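PDB 3VU4: KmHsv2 from Kluyveromyces marxianus, which probably binds phosphoinositides on membranes through a seven-bladed beta-propeller of the PROPPIN family, consistent with a role in autophagy-related membrane traffic. Local coordinates for residues 26-31 and 67-72; 192-197 and 212-217; 325-330 and 350-355. One frame throughout, in Å; residues are numbered along the deposited sequence.

In the fold
Each of the three contacts ties strands or loops of a seven-bladed propeller, but at different places. Interaction 1 joins turns of the first two blades, is partly buried and relies on side-chain amides gripping one backbone residue, H68, whose ring holds a sulfate. Interaction 2, largely buried, lies across the chain's centre from it, with centres about 29 Å apart, and sets a histidine ring against a strand end; its sulfate is held by many donors. Interaction 3, on the last blade, is a partly exposed antiparallel hairpin with a salt bridge and apolar contacts, and no sulfate. It leans on the first blade, which interaction 1 also uses, their nearest atoms about 6 Å apart without touching.

Interaction 1: residues 26-31 and 67-72; sequences EFNQDQ and LHRTNY. With SO4 (sulfate ion), chain I.
N28 and Q29 send their carboxamides to opposite ends of the backbone of H68, joining the turns of two neighbouring propeller blades: residues 28-31 form a type I turn after strand 24-27, and residues 67-71 link strands 63-66 and 72-76. N28 ND2 donates to H68 O over 2.9 Å. The oxygen lies in the amide plane of N28, while the donor stands 52° above the carbonyl plane and not on a lone pair. Setting CG between backbone N and carbonyl carbon (chi1 68°) puts N28 ND2 at H68 O, and OD1 is turned back to accept from S32 N. Q29 bends at chi2 (66°), bringing Q29 OE1 to H68 N at 2.7 Å, with H68 N tilted from the plane of the Q29 C=O; Q29 NE2 is fixed by M66 O. H68 is thus held by both its N and its O. The imidazole itself is reached only obliquely by Q29, whose OE1 is 3.7 Å from H68 ND1. Its edge carries the polar partners: NE2 donates to sulfate O3 at 2.8 Å, the same ion being bound by R110 N, and a water lies in the ring plane on the ND1 side. That water closes a bridge between the segments, donating to D30 OD1 at 2.7 Å while standing 3.1 Å from H68 ND1.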
ATOM      1  N   GLU A  26       4.158   1.051   8.771  1.00 40.31           N
ATOM      2  CA  GLU A  26       3.572   0.246   7.715  1.00 39.80           C
ATOM      3  C   GLU A  26       2.389  -0.544   8.269  1.00 39.01           C
ATOM      4  O   GLU A  26       2.356  -0.863   9.458  1.00 38.22           O
ATOM      5  CB  GLU A  26       4.649  -0.697   7.167  1.00 39.67           C
ATOM      6  CG  GLU A  26       4.266  -1.469   5.927  1.00 41.66           C
ATOM      7  CD  GLU A  26       3.842  -0.560   4.799  1.00 45.04           C
ATOM      8  OE1 GLU A  26       2.697  -0.056   4.850  1.00 47.12           O
ATOM      9  OE2 GLU A  26       4.655  -0.343   3.872  1.00 42.35           O
ATOM     10  N   PHE A  27       1.412  -0.832   7.409  1.00 37.31           N
ATOM     11  CA  PHE A  27       0.225  -1.593   7.799  1.00 37.44           C
ATOM     12  C   PHE A  27       0.509  -3.087   7.655  1.00 38.10           C
ATOM     13  O   PHE A  27       1.418  -3.473   6.920  1.00 37.81           O
ATOM     14  CB  PHE A  27      -0.949  -1.245   6.881  1.00 35.03           C
ATOM     15  CG  PHE A  27      -1.354   0.186   6.935  1.00 34.66           C
ATOM     16  CD1 PHE A  27      -2.284   0.624   7.871  1.00 31.19           C
ATOM     17  CD2 PHE A  27      -0.785   1.112   6.061  1.00 32.92           C
ATOM     18  CE1 PHE A  27      -2.642   1.957   7.939  1.00 30.15           C
ATOM     19  CE2 PHE A  27      -1.139   2.448   6.123  1.00 29.75           C
ATOM     20  CZ  PHE A  27      -2.069   2.873   7.065  1.00 28.85           C
ATOM     21  N   ASN A  28      -0.253  -3.928   8.350  1.00 39.00           N
ATOM     22  CA  ASN A  28      -0.052  -5.365   8.196  1.00 42.21           C
ATOM     23  C   ASN A  28      -0.830  -5.772   6.940  1.00 42.69           C
ATOM     24  O   ASN A  28      -1.665  -5.008   6.457  1.00 43.52           O
ATOM     25  CB  ASN A  28      -0.522  -6.140   9.434  1.00 43.50           C
ATOM     26  CG  ASN A  28      -2.024  -6.108   9.628  1.00 46.05           C
ATOM     27  OD1 ASN A  28      -2.758  -5.392   8.930  1.00 45.70           O
ATOM     28  ND2 ASN A  28      -2.495  -6.890  10.597  1.00 45.15           N
ATOM     29  N   GLN A  29      -0.556  -6.961   6.418  1.00 43.11           N
ATOM     30  CA  GLN A  29      -1.173  -7.447   5.184  1.00 43.54           C
ATOM     31  C   GLN A  29      -2.675  -7.240   4.936  1.00 45.47           C
ATOM     32  O   GLN A  29      -3.087  -7.140   3.786  1.00 46.46           O
ATOM     33  CB  GLN A  29      -0.823  -8.922   4.993  1.00 43.65           C
ATOM     34  CG  GLN A  29       0.688  -9.226   4.999  1.00 42.62           C
ATOM     35  CD  GLN A  29       1.349  -8.965   6.351  1.00 43.05           C
ATOM     36  OE1 GLN A  29       0.718  -9.090   7.399  1.00 44.99           O
ATOM     37  NE2 GLN A  29       2.626  -8.620   6.328  1.00 44.19           N
ATOM     38  N   ASP A  30      -3.499  -7.172   5.977  1.00 47.94           N
ATOM     39  CA  ASP A  30      -4.931  -6.965   5.770  1.00 50.24           C
ATOM     40  C   ASP A  30      -5.397  -5.584   6.256  1.00 51.79           C
ATOM     41  O   ASP A  30      -6.598  -5.319   6.358  1.00 52.80           O
ATOM     42  CB  ASP A  30      -5.733  -8.063   6.477  1.00 53.34           C
ATOM     43  CG  ASP A  30      -5.789  -7.873   7.981  1.00 56.83           C
ATOM     44  OD1 ASP A  30      -4.726  -7.628   8.592  1.00 60.43           O
ATOM     45  OD2 ASP A  30      -6.893  -7.976   8.557  1.00 57.66           O
ATOM     46  N   GLN A  31      -4.439  -4.707   6.546  1.00 52.26           N
ATOM     47  CA  GLN A  31      -4.724  -3.350   7.016  1.00 52.10           C
ATOM     48  C   GLN A  31      -5.603  -3.250   8.250  1.00 51.50           C
ATOM     49  O   GLN A  31      -6.475  -2.388   8.318  1.00 52.15           O
ATOM     50  CB  GLN A  31      -5.372  -2.511   5.920  1.00 51.57           C
ATOM     51  CG  GLN A  31      -4.424  -1.995   4.886  1.00 54.91           C
ATOM     52  CD  GLN A  31      -4.249  -2.949   3.748  1.00 57.04           C
ATOM     53  OE1 GLN A  31      -3.526  -2.663   2.796  1.00 60.51           O
ATOM     54  NE2 GLN A  31      -4.919  -4.093   3.827  1.00 56.35           N
ATOM     55  N   LEU A  67       3.714  -9.486  10.644  1.00 52.74           N
ATOM     56  CA  LEU A  67       3.070 -10.582   9.929  1.00 53.71           C
ATOM     57  C   LEU A  67       1.670 -10.834  10.463  1.00 53.95           C
ATOM     58  O   LEU A  67       1.504 -11.407  11.534  1.00 53.84           O
ATOM     59  CB  LEU A  67       3.895 -11.865  10.054  1.00 53.89           C
ATOM     60  CG  LEU A  67       3.249 -13.094   9.400  1.00 54.42           C
ATOM     61  CD1 LEU A  67       3.162 -12.897   7.887  1.00 52.58           C
ATOM     62  CD2 LEU A  67       4.066 -14.331   9.726  1.00 53.90           C
ATOM     63  N   HIS A  68       0.669 -10.400   9.707  1.00 55.19           N
ATOM     64  CA  HIS A  68      -0.725 -10.576  10.099  1.00 56.74           C
ATOM     65  C   HIS A  68      -0.955 -10.064  11.515  1.00 57.37           C
ATOM     66  O   HIS A  68      -0.786  -8.871  11.785  1.00 58.18           O
ATOM     67  CB  HIS A  68      -1.105 -12.049   9.991  1.00 57.74           C
ATOM     68  CG  HIS A  68      -0.938 -12.598   8.609  1.00 60.15           C
ATOM     69  ND1 HIS A  68      -1.557 -12.037   7.515  1.00 60.62           N
ATOM     70  CD2 HIS A  68      -0.196 -13.627   8.138  1.00 61.56           C
ATOM     71  CE1 HIS A  68      -1.203 -12.696   6.427  1.00 61.03           C
ATOM     72  NE2 HIS A  68      -0.377 -13.664   6.775  1.00 61.34           N
ATOM     73  N   ARG A  69      -1.343 -10.960  12.414  1.00 56.10           N
ATOM     74  CA  ARG A  69      -1.572 -10.580  13.797  1.00 55.86           C
ATOM     75  C   ARG A  69      -0.776 -11.494  14.711  1.00 55.93           C
ATOM     76  O   ARG A  69      -1.068 -11.607  15.901  1.00 55.83           O
ATOM     77  CB  ARG A  69      -3.062 -10.659  14.132  1.00 56.44           C
ATOM     78  CG  ARG A  69      -3.858  -9.429  13.709  1.00 56.65           C
ATOM     79  CD  ARG A  69      -5.351  -9.622  13.949  1.00 57.28           C
ATOM     80  NE  ARG A  69      -6.111  -8.380  13.821  1.00 57.32           N
ATOM     81  CZ  ARG A  69      -5.979  -7.331  14.632  1.00 58.39           C
ATOM     82  NH1 ARG A  69      -5.113  -7.363  15.639  1.00 56.04           N
ATOM     83  NH2 ARG A  69      -6.723  -6.247  14.443  1.00 58.05           N
ATOM     84  N   THR A  70       0.241 -12.133  14.141  1.00 55.80           N
ATOM     85  CA  THR A  70       1.097 -13.051  14.880  1.00 56.43           C
ATOM     86  C   THR A  70       2.022 -12.327  15.854  1.00 58.88           C
ATOM     87  O   THR A  70       1.908 -11.119  16.066  1.00 59.99           O
ATOM     88  CB  THR A  70       1.962 -13.873  13.927  1.00 54.98           C
ATOM     89  OG1 THR A  70       3.030 -13.056  13.428  1.00 54.98           O
ATOM     90  CG2 THR A  70       1.125 -14.371  12.762  1.00 52.92           C
ATOM     91  N   ASN A  71       2.949 -13.075  16.443  1.00 61.15           N
ATOM     92  CA  ASN A  71       3.891 -12.506  17.395  1.00 62.29           C
ATOM     93  C   ASN A  71       5.196 -12.188  16.682  1.00 61.90           C
ATOM     94  O   ASN A  71       6.200 -11.882  17.316  1.00 61.12           O
ATOM     95  CB  ASN A  71       4.155 -13.501  18.524  1.00 66.15           C
ATOM     96  CG  ASN A  71       2.891 -14.197  18.994  1.00 71.46           C
ATOM     97  OD1 ASN A  71       1.859 -13.554  19.221  1.00 74.01           O
ATOM     98  ND2 ASN A  71       2.963 -15.522  19.147  1.00 72.83           N
ATOM     99  N   TYR A  72       5.181 -12.260  15.356  1.00 61.03           N
ATOM    100  CA  TYR A  72       6.387 -11.991  14.591  1.00 61.72           C
ATOM    101  C   TYR A  72       6.411 -10.640  13.897  1.00 60.09           C
ATOM    102  O   TYR A  72       5.406 -10.170  13.364  1.00 60.92           O
ATOM    103  CB  TYR A  72       6.609 -13.090  13.553  1.00 64.52           C
ATOM    104  CG  TYR A  72       6.854 -14.447  14.162  1.00 68.54           C
ATOM    105  CD1 TYR A  72       7.982 -14.687  14.954  1.00 68.90           C
ATOM    106  CD2 TYR A  72       5.957 -15.498  13.954  1.00 69.56           C
ATOM    107  CE1 TYR A  72       8.209 -15.943  15.522  1.00 70.38           C
ATOM    108  CE2 TYR A  72       6.174 -16.755  14.518  1.00 70.77           C
ATOM    109  CZ  TYR A  72       7.300 -16.972  15.299  1.00 70.33           C
ATOM    110  OH  TYR A  72       7.512 -18.215  15.850  1.00 71.36           O
TER
HETATM  111  S   SO4 I 407      -0.022 -16.023   3.830  0.50 65.05           S
HETATM  112  O1  SO4 I 407      -0.062 -17.281   4.598  0.50 64.30           O
HETATM  113  O2  SO4 I 407      -1.396 -15.533   3.620  0.50 65.47           O
HETATM  114  O3  SO4 I 407       0.738 -15.010   4.578  0.50 64.61           O
HETATM  115  O4  SO4 I 407       0.627 -16.265   2.529  0.50 64.68           O
HETATM  116  O   HOH W   1      -3.390  -9.929   8.851  1.00 60.56           O

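Interaction 2: residues 192-197 and 212-217. With SO4 (sulfate ion), chain E.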
ATOM      1  N   LYS A 192       3.917  -4.040 -20.230  1.00 38.51           N
ATOM      2  CA  LYS A 192       4.574  -2.783 -20.538  1.00 38.62           C
ATOM      3  C   LYS A 192       3.584  -1.689 -20.152  1.00 38.60           C
ATOM      4  O   LYS A 192       2.982  -1.048 -21.013  1.00 38.36           O
ATOM      5  CB  LYS A 192       4.889  -2.696 -22.019  1.00 38.67           C
ATOM      6  CG  LYS A 192       5.973  -3.634 -22.464  1.00 41.66           C
ATOM      7  CD  LYS A 192       6.412  -3.265 -23.852  1.00 44.31           C
ATOM      8  CE  LYS A 192       7.608  -4.074 -24.290  1.00 48.88           C
ATOM      9  NZ  LYS A 192       7.960  -3.684 -25.689  1.00 53.25           N
ATOM     10  N   ALA A 193       3.432  -1.495 -18.842  1.00 39.21           N
ATOM     11  CA  ALA A 193       2.507  -0.519 -18.262  1.00 38.35           C
ATOM     12  C   ALA A 193       2.705   0.946 -18.653  1.00 38.17           C
ATOM     13  O   ALA A 193       1.742   1.611 -19.021  1.00 39.03           O
ATOM     14  CB  ALA A 193       2.516  -0.646 -16.739  1.00 35.78           C
ATOM     15  N   HIS A 194       3.931   1.458 -18.567  1.00 37.02           N
ATOM     16  CA  HIS A 194       4.158   2.858 -18.914  1.00 35.37           C
ATOM     17  C   HIS A 194       5.392   3.095 -19.759  1.00 36.39           C
ATOM     18  O   HIS A 194       6.265   2.242 -19.861  1.00 37.92           O
ATOM     19  CB  HIS A 194       4.277   3.701 -17.650  1.00 32.41           C
ATOM     20  CG  HIS A 194       3.072   3.645 -16.767  1.00 31.87           C
ATOM     21  ND1 HIS A 194       2.118   4.641 -16.746  1.00 31.53           N
ATOM     22  CD2 HIS A 194       2.667   2.713 -15.872  1.00 31.46           C
ATOM     23  CE1 HIS A 194       1.178   4.323 -15.871  1.00 35.13           C
ATOM     24  NE2 HIS A 194       1.485   3.158 -15.327  1.00 33.74           N
ATOM     25  N   THR A 195       5.445   4.276 -20.356  1.00 36.80           N
ATOM     26  CA  THR A 195       6.563   4.697 -21.176  1.00 39.02           C
ATOM     27  C   THR A 195       7.644   5.260 -20.264  1.00 41.08           C
ATOM     28  O   THR A 195       8.835   5.059 -20.484  1.00 44.22           O
ATOM     29  CB  THR A 195       6.140   5.800 -22.145  1.00 40.45           C
ATOM     30  OG1 THR A 195       5.190   5.267 -23.073  1.00 42.68           O
ATOM     31  CG2 THR A 195       7.343   6.349 -22.894  1.00 38.22           C
ATOM     32  N   ASN A 196       7.222   5.977 -19.237  1.00 42.46           N
ATOM     33  CA  ASN A 196       8.162   6.556 -18.300  1.00 43.82           C
ATOM     34  C   ASN A 196       8.354   5.622 -17.125  1.00 42.39           C
ATOM     35  O   ASN A 196       7.616   4.650 -16.977  1.00 43.09           O
ATOM     36  CB  ASN A 196       7.650   7.910 -17.833  1.00 47.62           C
ATOM     37  CG  ASN A 196       7.539   8.892 -18.968  1.00 52.52           C
ATOM     38  OD1 ASN A 196       8.514   9.150 -19.682  1.00 52.77           O
ATOM     39  ND2 ASN A 196       6.347   9.444 -19.155  1.00 56.82           N
ATOM     40  N   PRO A 197       9.358   5.891 -16.283  1.00 40.11           N
ATOM     41  CA  PRO A 197       9.598   5.024 -15.128  1.00 39.72           C
ATOM     42  C   PRO A 197       8.379   4.921 -14.222  1.00 39.13           C
ATOM     43  O   PRO A 197       7.710   5.919 -13.955  1.00 40.64           O
ATOM     44  CB  PRO A 197      10.779   5.704 -14.431  1.00 39.00           C
ATOM     45  CG  PRO A 197      11.539   6.280 -15.565  1.00 38.62           C
ATOM     46  CD  PRO A 197      10.447   6.874 -16.435  1.00 39.21           C
ATOM     47  N   THR A 212      -1.125   0.719 -11.544  1.00 31.60           N
ATOM     48  CA  THR A 212       0.189   1.315 -11.768  1.00 32.45           C
ATOM     49  C   THR A 212       0.092   2.787 -12.134  1.00 33.68           C
ATOM     50  O   THR A 212      -0.943   3.279 -12.582  1.00 34.06           O
ATOM     51  CB  THR A 212       0.967   0.596 -12.911  1.00 30.93           C
ATOM     52  OG1 THR A 212       0.365   0.896 -14.177  1.00 26.16           O
ATOM     53  CG2 THR A 212       0.950  -0.906 -12.703  1.00 30.22           C
ATOM     54  N   CYS A 213       1.185   3.495 -11.930  1.00 34.66           N
ATOM     55  CA  CYS A 213       1.238   4.900 -12.285  1.00 37.80           C
ATOM     56  C   CYS A 213       2.695   5.252 -12.449  1.00 38.63           C
ATOM     57  O   CYS A 213       3.549   4.686 -11.766  1.00 38.59           O
ATOM     58  CB  CYS A 213       0.601   5.767 -11.204  1.00 37.97           C
ATOM     59  SG  CYS A 213       1.523   5.824  -9.686  1.00 38.52           S
ATOM     60  N   SER A 214       2.987   6.157 -13.374  1.00 42.64           N
ATOM     61  CA  SER A 214       4.361   6.562 -13.594  1.00 47.98           C
ATOM     62  C   SER A 214       4.675   7.862 -12.874  1.00 50.65           C
ATOM     63  O   SER A 214       3.809   8.451 -12.229  1.00 50.23           O
ATOM     64  CB  SER A 214       4.656   6.723 -15.083  1.00 48.53           C
ATOM     65  OG  SER A 214       3.915   7.760 -15.656  1.00 53.93           O
ATOM     66  N   GLN A 215       5.937   8.283 -12.998  1.00 56.26           N
ATOM     67  CA  GLN A 215       6.477   9.504 -12.394  1.00 59.78           C
ATOM     68  C   GLN A 215       5.923  10.701 -13.150  1.00 61.11           C
ATOM     69  O   GLN A 215       6.084  10.795 -14.378  1.00 60.94           O
ATOM     70  CB  GLN A 215       8.023   9.504 -12.497  1.00 61.39           C
ATOM     71  CG  GLN A 215       8.809   8.267 -11.935  1.00 62.98           C
ATOM     72  CD  GLN A 215       9.135   8.304 -10.407  1.00 66.39           C
ATOM     73  OE1 GLN A 215       9.037   9.353  -9.742  1.00 67.02           O
ATOM     74  NE2 GLN A 215       9.550   7.147  -9.865  1.00 64.48           N
ATOM     75  N   ASP A 216       5.313  11.623 -12.405  1.00 62.84           N
ATOM     76  CA  ASP A 216       4.700  12.814 -12.988  1.00 64.63           C
ATOM     77  C   ASP A 216       3.845  12.353 -14.174  1.00 64.30           C
ATOM     78  O   ASP A 216       3.965  12.871 -15.278  1.00 64.37           O
ATOM     79  CB  ASP A 216       5.794  13.847 -13.449  1.00 63.66           C
ATOM     80  N   GLY A 217       2.985  11.365 -13.931  1.00 63.56           N
ATOM     81  CA  GLY A 217       2.145  10.836 -14.992  1.00 61.95           C
ATOM     82  C   GLY A 217       0.689  11.254 -14.876  1.00 60.86           C
ATOM     83  O   GLY A 217       0.090  11.282 -13.795  1.00 60.66           O
TER
HETATM   84  S   SO4 E 403       3.089   7.013 -19.384  1.00 59.90           S
HETATM   85  O1  SO4 E 403       2.782   5.703 -19.987  1.00 61.71           O
HETATM   86  O2  SO4 E 403       2.065   7.322 -18.370  1.00 61.36           O
HETATM   87  O3  SO4 E 403       4.413   6.984 -18.732  1.00 62.03           O
HETATM   88  O4  SO4 E 403       3.107   8.036 -20.446  1.00 60.81           O
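H194 is packed against strand 209-214 by both the edge and one face of its imidazole, and this is the tight part of the contact. At the edge, NE2 and T212 OG1 share a hydrogen bond of 2.8 Å in which either atom could be the donor. Over one face lie the C213 carbonyl carbon and S214 N, both displaced toward the rim; the ring's CE1 is 3.6 Å from S214 N. The methyl of A193 lies against the hydroxyl of T212, A193 CB 3.7 Å from T212 OG1. T212 turns that hydroxyl between backbone N and carbonyl carbon (chi1 71°), which puts OG1 at H194 NE2. The far end is looser and exposed: P197 meets Q215 mainly through the backbone, Q215 N donating to P197 O over 3.1 Å and approaching nearly along the C=O axis, while the side chains merely brush, P197 CB to Q215 CG at 4.1 Å.

Beside T195 and N196 of the loop sits a sulfate. H194 ND1 reaches its O2 over 3.1 Å in an almost straight bond (175°), T195 N donates to O1, and O3 takes N196 N and S214 OG, with weaker help from N196 ND2; R221 NH1 also binds the ion. The T212 bond at NE2 is consistent with fixing the ring's rotation so that ND1 faces the anion. The sulfate probably comes from the crystallisation liquor but may mimic a phosphate, consistent with a phosphoinositide headgroup site of the PROPPIN propeller.

Interaction 3: residues 325-330 and 350-355; sequences HTRMIE and REQLMI
The guanidinium of R327 has I355 CG1 over one face and L353 O at its edge, whereas that of R350 meets E330 OE2 at its edge. The R327 chain, bent at chi3 (-63°), crosses the I355 side chain at about a right angle, I355 CG1 3.4 Å from R327 CZ; the bond from R327 NH2 to L353 O is weak. R350 NH1 and E330 OE2 form a salt bridge of 2.7 Å, yet the two flat groups stand 89° apart and the donor comes from above the carboxylate plane. A leucine in place of E330 would probably leave the R350 guanidinium without its counter-charge and W323 NE1 without the acceptor that OE1 gives it.

The backbones of 328-330 and 350-352 pair antiparallel. I329 N donates to E351 O at 2.8 Å, E351 N returns the bond to I329 O at 3.2 Å, and L353 N reaches R327 O. Q352 NE2 adds a side-chain bond to T326 O, 3.3 Å long. On the opposite face of the sheet from E330 and R350, I329 CG2 touches L353 CD2 at 3.9 Å. R327 and M328 oppose W323 in a G1 beta bulge leading into strand 328-337. I329 rests on strand 318-323, while I329, E351 and L353 reach V50 of strand 50-57, and L353 and I355 touch Y45 of strand 41-47, setting the last blade against the first.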
ATOM      1  N   HIS A 325       4.776  12.461  10.726  1.00 40.68           N
ATOM      2  CA  HIS A 325       5.292  13.637  11.441  1.00 42.10           C
ATOM      3  C   HIS A 325       4.495  14.111  12.670  1.00 42.67           C
ATOM      4  O   HIS A 325       5.065  14.700  13.582  1.00 45.07           O
ATOM      5  CB  HIS A 325       5.493  14.815  10.472  1.00 43.57           C
ATOM      6  CG  HIS A 325       4.243  15.587  10.175  1.00 48.63           C
ATOM      7  ND1 HIS A 325       3.112  15.007   9.638  1.00 49.14           N
ATOM      8  CD2 HIS A 325       3.951  16.901  10.333  1.00 50.14           C
ATOM      9  CE1 HIS A 325       2.179  15.929   9.477  1.00 50.27           C
ATOM     10  NE2 HIS A 325       2.662  17.088   9.891  1.00 50.73           N
ATOM     11  N   THR A 326       3.190  13.885  12.712  1.00 42.95           N
ATOM     12  CA  THR A 326       2.432  14.287  13.894  1.00 44.07           C
ATOM     13  C   THR A 326       1.856  13.037  14.536  1.00 43.42           C
ATOM     14  O   THR A 326       1.117  13.118  15.512  1.00 42.70           O
ATOM     15  CB  THR A 326       1.256  15.239  13.556  1.00 46.71           C
ATOM     16  OG1 THR A 326       0.341  14.585  12.666  1.00 49.62           O
ATOM     17  CG2 THR A 326       1.771  16.521  12.910  1.00 47.90           C
ATOM     18  N   ARG A 327       2.219  11.881  13.978  1.00 44.71           N
ATOM     19  CA  ARG A 327       1.735  10.581  14.439  1.00 44.78           C
ATOM     20  C   ARG A 327       0.227  10.604  14.615  1.00 44.86           C
ATOM     21  O   ARG A 327      -0.314  10.088  15.599  1.00 45.28           O
ATOM     22  CB  ARG A 327       2.416  10.164  15.746  1.00 47.10           C
ATOM     23  CG  ARG A 327       3.709   9.400  15.529  1.00 50.12           C
ATOM     24  CD  ARG A 327       4.351   8.944  16.835  1.00 55.51           C
ATOM     25  NE  ARG A 327       4.751  10.067  17.685  1.00 59.20           N
ATOM     26  CZ  ARG A 327       4.056  10.498  18.739  1.00 61.02           C
ATOM     27  NH1 ARG A 327       4.499  11.530  19.450  1.00 59.84           N
ATOM     28  NH2 ARG A 327       2.925   9.890  19.095  1.00 59.71           N
ATOM     29  N   MET A 328      -0.449  11.208  13.643  1.00 44.25           N
ATOM     30  CA  MET A 328      -1.900  11.301  13.670  1.00 43.16           C
ATOM     31  C   MET A 328      -2.567  10.404  12.633  1.00 40.89           C
ATOM     32  O   MET A 328      -2.027  10.182  11.547  1.00 41.43           O
ATOM     33  CB  MET A 328      -2.322  12.750  13.473  1.00 42.54           C
ATOM     34  CG  MET A 328      -2.929  13.303  14.733  1.00 46.67           C
ATOM     35  SD  MET A 328      -2.986  15.072  14.811  1.00 50.73           S
ATOM     36  CE  MET A 328      -1.424  15.426  15.582  1.00 47.43           C
ATOM     37  N   ILE A 329      -3.726   9.860  12.985  1.00 38.07           N
ATOM     38  CA  ILE A 329      -4.448   9.007  12.058  1.00 37.64           C
ATOM     39  C   ILE A 329      -5.878   9.505  11.891  1.00 37.55           C
ATOM     40  O   ILE A 329      -6.660   9.578  12.844  1.00 35.83           O
ATOM     41  CB  ILE A 329      -4.435   7.521  12.506  1.00 38.92           C
ATOM     42  CG1 ILE A 329      -5.224   6.683  11.502  1.00 40.97           C
ATOM     43  CG2 ILE A 329      -5.002   7.373  13.909  1.00 39.36           C
ATOM     44  CD1 ILE A 329      -5.079   5.194  11.693  1.00 42.83           C
ATOM     45  N   GLU A 330      -6.196   9.865  10.656  1.00 37.88           N
ATOM     46  CA  GLU A 330      -7.507  10.383  10.298  1.00 37.92           C
ATOM     47  C   GLU A 330      -8.340   9.359   9.538  1.00 37.40           C
ATOM     48  O   GLU A 330      -7.846   8.695   8.633  1.00 38.76           O
ATOM     49  CB  GLU A 330      -7.320  11.651   9.463  1.00 37.93           C
ATOM     50  CG  GLU A 330      -7.027  12.873  10.308  1.00 38.98           C
ATOM     51  CD  GLU A 330      -6.019  13.798   9.684  1.00 38.32           C
ATOM     52  OE1 GLU A 330      -5.950  13.856   8.444  1.00 38.50           O
ATOM     53  OE2 GLU A 330      -5.305  14.485  10.442  1.00 41.13           O
ATOM     54  N   ARG A 350     -10.173  12.269  13.864  1.00 41.84           N
ATOM     55  CA  ARG A 350      -8.796  12.725  13.905  1.00 41.88           C
ATOM     56  C   ARG A 350      -8.296  12.396  15.301  1.00 42.16           C
ATOM     57  O   ARG A 350      -8.757  12.971  16.284  1.00 41.65           O
ATOM     58  CB  ARG A 350      -8.684  14.234  13.669  1.00 40.07           C
ATOM     59  CG  ARG A 350      -7.352  14.825  14.154  1.00 40.35           C
ATOM     60  CD  ARG A 350      -6.677  15.637  13.066  1.00 41.76           C
ATOM     61  NE  ARG A 350      -7.554  16.715  12.639  1.00 43.39           N
ATOM     62  CZ  ARG A 350      -7.614  17.201  11.409  1.00 41.29           C
ATOM     63  NH1 ARG A 350      -6.844  16.714  10.454  1.00 41.80           N
ATOM     64  NH2 ARG A 350      -8.465  18.173  11.139  1.00 44.94           N
ATOM     65  N   GLU A 351      -7.387  11.435  15.389  1.00 43.41           N
ATOM     66  CA  GLU A 351      -6.820  11.060  16.675  1.00 45.05           C
ATOM     67  C   GLU A 351      -5.331  10.865  16.549  1.00 43.98           C
ATOM     68  O   GLU A 351      -4.799  10.787  15.444  1.00 42.16           O
ATOM     69  CB  GLU A 351      -7.486   9.802  17.231  1.00 46.64           C
ATOM     70  CG  GLU A 351      -7.587   8.638  16.284  1.00 50.17           C
ATOM     71  CD  GLU A 351      -8.734   7.722  16.672  1.00 52.46           C
ATOM     72  OE1 GLU A 351      -8.773   7.287  17.845  1.00 52.20           O
ATOM     73  OE2 GLU A 351      -9.599   7.446  15.809  1.00 52.33           O
ATOM     74  N   GLN A 352      -4.650  10.817  17.684  1.00 46.05           N
ATOM     75  CA  GLN A 352      -3.212  10.652  17.660  1.00 49.01           C
ATOM     76  C   GLN A 352      -2.789   9.285  18.135  1.00 49.07           C
ATOM     77  O   GLN A 352      -3.385   8.724  19.047  1.00 48.38           O
ATOM     78  CB  GLN A 352      -2.518  11.702  18.525  1.00 51.81           C
ATOM     79  CG  GLN A 352      -1.007  11.658  18.363  1.00 57.55           C
ATOM     80  CD  GLN A 352      -0.292  12.638  19.248  1.00 62.29           C
ATOM     81  OE1 GLN A 352      -0.277  12.495  20.476  1.00 65.72           O
ATOM     82  NE2 GLN A 352       0.304  13.654  18.636  1.00 64.14           N
ATOM     83  N   LEU A 353      -1.756   8.754  17.495  1.00 50.39           N
ATOM     84  CA  LEU A 353      -1.216   7.461  17.864  1.00 52.16           C
ATOM     85  C   LEU A 353      -0.332   7.671  19.097  1.00 53.89           C
ATOM     86  O   LEU A 353       0.724   8.296  19.025  1.00 52.95           O
ATOM     87  CB  LEU A 353      -0.427   6.885  16.687  1.00 49.84           C
ATOM     88  CG  LEU A 353      -1.346   6.560  15.506  1.00 47.96           C
ATOM     89  CD1 LEU A 353      -0.543   6.112  14.312  1.00 48.61           C
ATOM     90  CD2 LEU A 353      -2.321   5.474  15.921  1.00 47.42           C
ATOM     91  N   MET A 354      -0.798   7.155  20.228  1.00 58.13           N
ATOM     92  CA  MET A 354      -0.110   7.284  21.509  1.00 63.06           C
ATOM     93  C   MET A 354       1.194   6.500  21.618  1.00 65.52           C
ATOM     94  O   MET A 354       1.256   5.326  21.246  1.00 66.90           O
ATOM     95  CB  MET A 354      -1.053   6.844  22.630  1.00 64.57           C
ATOM     96  CG  MET A 354      -1.408   7.938  23.623  1.00 69.39           C
ATOM     97  SD  MET A 354      -2.199   9.400  22.889  1.00 74.36           S
ATOM     98  CE  MET A 354      -0.748  10.435  22.555  1.00 70.84           C
ATOM     99  N   ILE A 355       2.235   7.152  22.135  1.00 67.12           N
ATOM    100  CA  ILE A 355       3.533   6.504  22.317  1.00 68.60           C
ATOM    101  C   ILE A 355       3.788   6.254  23.801  1.00 69.53           C
ATOM    102  O   ILE A 355       3.669   7.241  24.560  1.00 70.17           O
ATOM    103  CB  ILE A 355       4.687   7.368  21.768  1.00 68.92           C
ATOM    104  CG1 ILE A 355       4.555   7.516  20.254  1.00 69.24           C
ATOM    105  CG2 ILE A 355       6.025   6.741  22.135  1.00 68.99           C
ATOM    106  CD1 ILE A 355       4.506   6.203  19.507  1.00 68.64           C
TER
HETATM  107  O   HOH W   2      -9.013   8.307  13.146  1.00 41.44           O